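Local coordinates for protein beta-N-acetylhexosaminidase (Thermotoga neapolitana, PDB 5BZA) that probably hydrolyses terminal non-reducing N-acetyl-D-hexosamine residues from N-acetyl-beta-D-hexosaminides, as a member of glycosyl hydrolase family 3, at residues F403-Q415 / I429-G441. Residues are numbered along the deposited sequence; the frame is centred on the assembly and turned at random.
Sequences FVVNASKNEQVLQ and IIRNPFDAKFFPG
Val404 meets Ile429 where two parallel strands run out side by side: its CB lies 4.1 Å from Ile429 CG1, and both side chains point to the same face of the sheet. Its carbonyl O accepts a weak bond from Ile430 N at 3.4 Å. Beyond it Ile430 swings CG1 between its own backbone N and carbonyl carbon (chi1 64°), which brings that atom against Val405 CG2 at 3.9 Å. With the strands over, Asp435 on the 3-10 turn 433-437 holds the next loop through both carboxylate oxygens. OD2 receives a weak bond from Ala407 N, while Ser408 OG donates to OD1 on its anti side at 3.1 Å, 30° out of the carboxylate plane. The same hydroxyl lies oblique to the Phe438 ring, though its very short approach to CE2 is doubtful. Leu414, from helix 411-418, then crosses Phe438 at about a right angle, its CD1 3.6 Å from Phe438 CB. Next to it Phe439 turns its ring edge to the Ala407 methyl, with CZ 4.0 Å from CB. In the C-terminal domain this contact lies at the C-terminal ends of the neighbouring inner strands 399-404 and 425-429 of the mixed sheet: strand 399-404 also pairs with strand 347-352, strand 443-446 backs Ile429 and Phe439, and helix 364-377 covers Phe403, Val405 and Ile430.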
loop_
_atom_site.group_PDB
_atom_site.type_symbol
_atom_site.label_atom_id
_atom_site.label_comp_id
_atom_site.label_asym_id
_atom_site.label_seq_id
_atom_site.Cartn_x
_atom_site.Cartn_y
_atom_site.Cartn_z
ATOM N N PHE B 403 -19.159 10.083 20.076
ATOM C CA PHE B 403 -18.420 8.931 19.575
ATOM C C PHE B 403 -17.813 8.221 20.763
ATOM O O PHE B 403 -16.738 8.567 21.283
ATOM C CB PHE B 403 -17.373 9.352 18.544
ATOM C CG PHE B 403 -17.981 9.791 17.244
ATOM C CD1 PHE B 403 -18.336 8.852 16.282
ATOM C CD2 PHE B 403 -18.301 11.115 17.027
ATOM C CE1 PHE B 403 -18.935 9.240 15.099
ATOM C CE2 PHE B 403 -18.908 11.506 15.842
ATOM C CZ PHE B 403 -19.222 10.566 14.883
ATOM N N VAL B 404 -18.557 7.225 21.204
ATOM C CA VAL B 404 -18.339 6.614 22.508
ATOM C C VAL B 404 -17.235 5.552 22.492
ATOM O O VAL B 404 -17.275 4.594 21.719
ATOM C CB VAL B 404 -19.611 5.978 23.005
ATOM C CG1 VAL B 404 -19.380 5.389 24.387
ATOM C CG2 VAL B 404 -20.767 7.005 22.986
ATOM N N VAL B 405 -16.275 5.733 23.392
ATOM C CA VAL B 405 -15.208 4.778 23.680
ATOM C C VAL B 405 -15.195 4.539 25.219
ATOM O O VAL B 405 -15.388 5.494 25.997
ATOM C CB VAL B 405 -13.865 5.302 23.168
ATOM C CG1 VAL B 405 -12.702 4.495 23.708
ATOM C CG2 VAL B 405 -13.860 5.319 21.631
ATOM N N ASN B 406 -15.114 3.258 25.622
ATOM C CA ASN B 406 -15.020 2.762 27.035
ATOM C C ASN B 406 -15.945 3.518 28.024
ATOM O O ASN B 406 -15.517 4.108 29.026
ATOM C CB ASN B 406 -13.546 2.717 27.536
ATOM C CG ASN B 406 -13.063 4.044 28.112
ATOM O OD1 ASN B 406 -13.332 5.093 27.538
ATOM N ND2 ASN B 406 -12.404 4.010 29.271
ATOM N N ALA B 407 -17.240 3.475 27.732
ATOM C CA ALA B 407 -18.218 4.196 28.531
ATOM C C ALA B 407 -18.369 3.520 29.898
ATOM O O ALA B 407 -18.854 4.123 30.855
ATOM C CB ALA B 407 -19.563 4.266 27.801
ATOM N N SER B 408 -17.934 2.264 29.974
ATOM C CA SER B 408 -18.156 1.416 31.142
ATOM C C SER B 408 -17.014 1.433 32.153
ATOM O O SER B 408 -16.991 0.593 33.054
ATOM C CB SER B 408 -18.408 -0.023 30.688
ATOM O OG SER B 408 -19.600 -0.096 29.925
ATOM N N LYS B 409 -16.077 2.376 32.015
ATOM C CA LYS B 409 -14.879 2.348 32.855
ATOM C C LYS B 409 -15.287 2.432 34.327
ATOM O O LYS B 409 -14.851 1.644 35.177
ATOM C CB LYS B 409 -13.954 3.523 32.547
ATOM C CG LYS B 409 -12.743 3.579 33.455
ATOM C CD LYS B 409 -11.931 4.843 33.243
ATOM C CE LYS B 409 -10.784 4.928 34.264
ATOM N NZ LYS B 409 -9.949 6.155 34.082
ATOM N N ASN B 410 -16.152 3.400 34.599
ATOM C CA ASN B 410 -16.689 3.635 35.917
ATOM C C ASN B 410 -18.023 4.361 35.763
ATOM O O ASN B 410 -18.475 4.603 34.642
ATOM C CB ASN B 410 -15.691 4.436 36.767
ATOM C CG ASN B 410 -15.410 5.834 36.208
ATOM O OD1 ASN B 410 -16.326 6.567 35.829
ATOM N ND2 ASN B 410 -14.133 6.199 36.154
ATOM N N GLU B 411 -18.620 4.768 36.870
ATOM C CA GLU B 411 -19.947 5.367 36.814
ATOM C C GLU B 411 -19.856 6.821 36.408
ATOM O O GLU B 411 -20.789 7.383 35.836
ATOM C CB GLU B 411 -20.649 5.244 38.161
ATOM C CG GLU B 411 -21.397 3.972 38.299
ATOM C CD GLU B 411 -22.548 3.905 37.324
ATOM O OE1 GLU B 411 -23.393 4.832 37.340
ATOM O OE2 GLU B 411 -22.603 2.926 36.543
ATOM N N GLN B 412 -18.701 7.406 36.676
ATOM C CA GLN B 412 -18.519 8.822 36.495
ATOM C C GLN B 412 -18.419 9.131 34.988
ATOM O O GLN B 412 -19.040 10.086 34.480
ATOM C CB GLN B 412 -17.247 9.234 37.236
ATOM C CG GLN B 412 -16.727 10.657 37.000
ATOM C CD GLN B 412 -15.512 10.915 37.865
ATOM O OE1 GLN B 412 -15.224 10.122 38.765
ATOM N NE2 GLN B 412 -14.774 11.994 37.584
ATOM N N VAL B 413 -17.696 8.266 34.277
ATOM C CA VAL B 413 -17.631 8.295 32.819
ATOM C C VAL B 413 -18.989 8.048 32.175
ATOM O O VAL B 413 -19.440 8.801 31.281
ATOM C CB VAL B 413 -16.628 7.241 32.301
ATOM C CG1 VAL B 413 -16.891 6.924 30.823
ATOM C CG2 VAL B 413 -15.188 7.702 32.548
ATOM N N LEU B 414 -19.668 7.022 32.656
ATOM C CA LEU B 414 -20.877 6.611 31.985
ATOM C C LEU B 414 -21.910 7.701 32.186
ATOM O O LEU B 414 -22.781 7.932 31.330
ATOM C CB LEU B 414 -21.386 5.268 32.518
ATOM C CG LEU B 414 -22.857 4.939 32.219
ATOM C CD1 LEU B 414 -23.099 4.636 30.733
ATOM C CD2 LEU B 414 -23.331 3.795 33.069
ATOM N N GLN B 415 -21.789 8.410 33.299
ATOM C CA GLN B 415 -22.777 9.417 33.573
ATOM C C GLN B 415 -22.367 10.693 32.855
ATOM O O GLN B 415 -23.223 11.516 32.508
ATOM C CB GLN B 415 -22.906 9.647 35.086
ATOM C CG GLN B 415 -23.497 8.452 35.833
ATOM C CD GLN B 415 -24.901 8.092 35.397
ATOM O OE1 GLN B 415 -25.705 8.962 35.031
ATOM N NE2 GLN B 415 -25.210 6.793 35.433
ATOM N N ILE B 429 -21.339 3.873 19.116
ATOM C CA ILE B 429 -20.485 2.987 19.892
ATOM C C ILE B 429 -19.504 2.305 18.971
ATOM O O ILE B 429 -19.862 1.410 18.216
ATOM C CB ILE B 429 -21.285 1.946 20.744
ATOM C CG1 ILE B 429 -21.845 2.639 21.999
ATOM C CG2 ILE B 429 -20.320 0.919 21.318
ATOM C CD1 ILE B 429 -23.280 3.091 21.931
ATOM N N ILE B 430 -18.267 2.778 19.017
ATOM C CA ILE B 430 -17.319 2.451 17.966
ATOM C C ILE B 430 -16.208 1.475 18.333
ATOM O O ILE B 430 -15.473 1.041 17.460
ATOM C CB ILE B 430 -16.686 3.740 17.389
ATOM C CG1 ILE B 430 -15.850 4.477 18.433
ATOM C CG2 ILE B 430 -17.769 4.621 16.792
ATOM C CD1 ILE B 430 -15.099 5.673 17.826
ATOM N N ARG B 431 -16.040 1.181 19.620
ATOM C CA ARG B 431 -15.102 0.138 20.038
ATOM C C ARG B 431 -15.854 -1.021 20.654
ATOM O O ARG B 431 -16.341 -1.900 19.949
ATOM C CB ARG B 431 -14.073 0.656 21.022
ATOM C CG ARG B 431 -13.046 1.473 20.377
ATOM C CD ARG B 431 -11.762 1.288 21.077
ATOM N NE ARG B 431 -11.448 -0.136 21.045
ATOM C CZ ARG B 431 -10.230 -0.633 21.224
ATOM N NH1 ARG B 431 -9.198 0.190 21.404
ATOM N NH2 ARG B 431 -10.041 -1.948 21.205
ATOM N N ASN B 432 -15.897 -1.031 21.984
ATOM C CA ASN B 432 -16.526 -2.091 22.741
ATOM C C ASN B 432 -18.043 -2.070 22.599
ATOM O O ASN B 432 -18.710 -1.240 23.210
ATOM C CB ASN B 432 -16.102 -1.951 24.208
ATOM C CG ASN B 432 -16.632 -3.077 25.085
ATOM O OD1 ASN B 432 -17.064 -4.132 24.581
ATOM N ND2 ASN B 432 -16.526 -2.896 26.412
ATOM N N PRO B 433 -18.610 -3.001 21.814
ATOM C CA PRO B 433 -20.052 -2.895 21.558
ATOM C C PRO B 433 -20.901 -3.204 22.814
ATOM O O PRO B 433 -22.112 -2.951 22.819
ATOM C CB PRO B 433 -20.283 -3.922 20.434
ATOM C CG PRO B 433 -19.260 -4.943 20.662
ATOM C CD PRO B 433 -18.029 -4.173 21.135
ATOM N N PHE B 434 -20.266 -3.747 23.853
ATOM C CA PHE B 434 -20.957 -4.053 25.103
ATOM C C PHE B 434 -21.466 -2.783 25.767
ATOM O O PHE B 434 -22.510 -2.798 26.456
ATOM C CB PHE B 434 -20.018 -4.807 26.049
ATOM C CG PHE B 434 -19.813 -6.253 25.677
ATOM C CD1 PHE B 434 -20.864 -7.003 25.161
ATOM C CD2 PHE B 434 -18.565 -6.855 25.814
ATOM C CE1 PHE B 434 -20.691 -8.332 24.828
ATOM C CE2 PHE B 434 -18.376 -8.197 25.472
ATOM C CZ PHE B 434 -19.443 -8.936 24.982
ATOM N N ASP B 435 -20.788 -1.662 25.499
ATOM C CA ASP B 435 -21.257 -0.381 26.029
ATOM C C ASP B 435 -22.687 -0.114 25.582
ATOM O O ASP B 435 -23.422 0.580 26.271
ATOM C CB ASP B 435 -20.384 0.801 25.559
ATOM C CG ASP B 435 -18.911 0.670 25.953
ATOM O OD1 ASP B 435 -18.600 0.042 26.992
ATOM O OD2 ASP B 435 -18.063 1.244 25.224
ATOM N N ALA B 436 -23.118 -0.740 24.489
ATOM C CA ALA B 436 -24.468 -0.466 24.010
ATOM C C ALA B 436 -25.541 -0.744 25.067
ATOM O O ALA B 436 -26.531 0.001 25.146
ATOM C CB ALA B 436 -24.761 -1.267 22.740
ATOM N N LYS B 437 -25.333 -1.770 25.902
ATOM C CA LYS B 437 -26.308 -2.088 26.964
ATOM C C LYS B 437 -26.599 -0.877 27.862
ATOM O O LYS B 437 -27.701 -0.741 28.377
ATOM C CB LYS B 437 -25.884 -3.310 27.785
ATOM C CG LYS B 437 -24.805 -3.103 28.831
ATOM C CD LYS B 437 -24.429 -4.444 29.498
ATOM C CE LYS B 437 -24.506 -5.618 28.502
ATOM N NZ LYS B 437 -23.850 -6.875 28.983
ATOM N N PHE B 438 -25.589 -0.035 28.078
ATOM C CA PHE B 438 -25.667 1.083 29.011
ATOM C C PHE B 438 -26.320 2.356 28.451
ATOM O O PHE B 438 -26.206 3.422 29.051
ATOM C CB PHE B 438 -24.262 1.413 29.537
ATOM C CG PHE B 438 -23.593 0.244 30.214
ATOM C CD1 PHE B 438 -23.892 -0.065 31.542
ATOM C CD2 PHE B 438 -22.665 -0.548 29.537
ATOM C CE1 PHE B 438 -23.290 -1.142 32.180
ATOM C CE2 PHE B 438 -22.059 -1.636 30.175
ATOM C CZ PHE B 438 -22.370 -1.928 31.493
ATOM N N PHE B 439 -27.028 2.235 27.327
ATOM C CA PHE B 439 -27.738 3.378 26.733
ATOM C C PHE B 439 -29.174 3.009 26.343
ATOM O O PHE B 439 -29.566 3.113 25.162
ATOM C CB PHE B 439 -26.979 3.927 25.513
ATOM C CG PHE B 439 -25.616 4.461 25.841
ATOM C CD1 PHE B 439 -24.520 3.616 25.906
ATOM C CD2 PHE B 439 -25.439 5.800 26.150
ATOM C CE1 PHE B 439 -23.264 4.111 26.223
ATOM C CE2 PHE B 439 -24.203 6.297 26.469
ATOM C CZ PHE B 439 -23.106 5.454 26.509
ATOM N N PRO B 440 -29.973 2.563 27.333
ATOM C CA PRO B 440 -31.343 2.166 26.990
ATOM C C PRO B 440 -32.165 3.391 26.621
ATOM O O PRO B 440 -31.930 4.467 27.174
ATOM C CB PRO B 440 -31.861 1.510 28.281
ATOM C CG PRO B 440 -31.047 2.114 29.361
ATOM C CD PRO B 440 -29.685 2.387 28.770
ATOM N N GLY B 441 -33.142 3.220 25.745
ATOM C CA GLY B 441 -33.948 4.319 25.248
ATOM C C GLY B 441 -33.190 5.414 24.489
ATOM O O GLY B 441 -33.782 6.391 24.052
#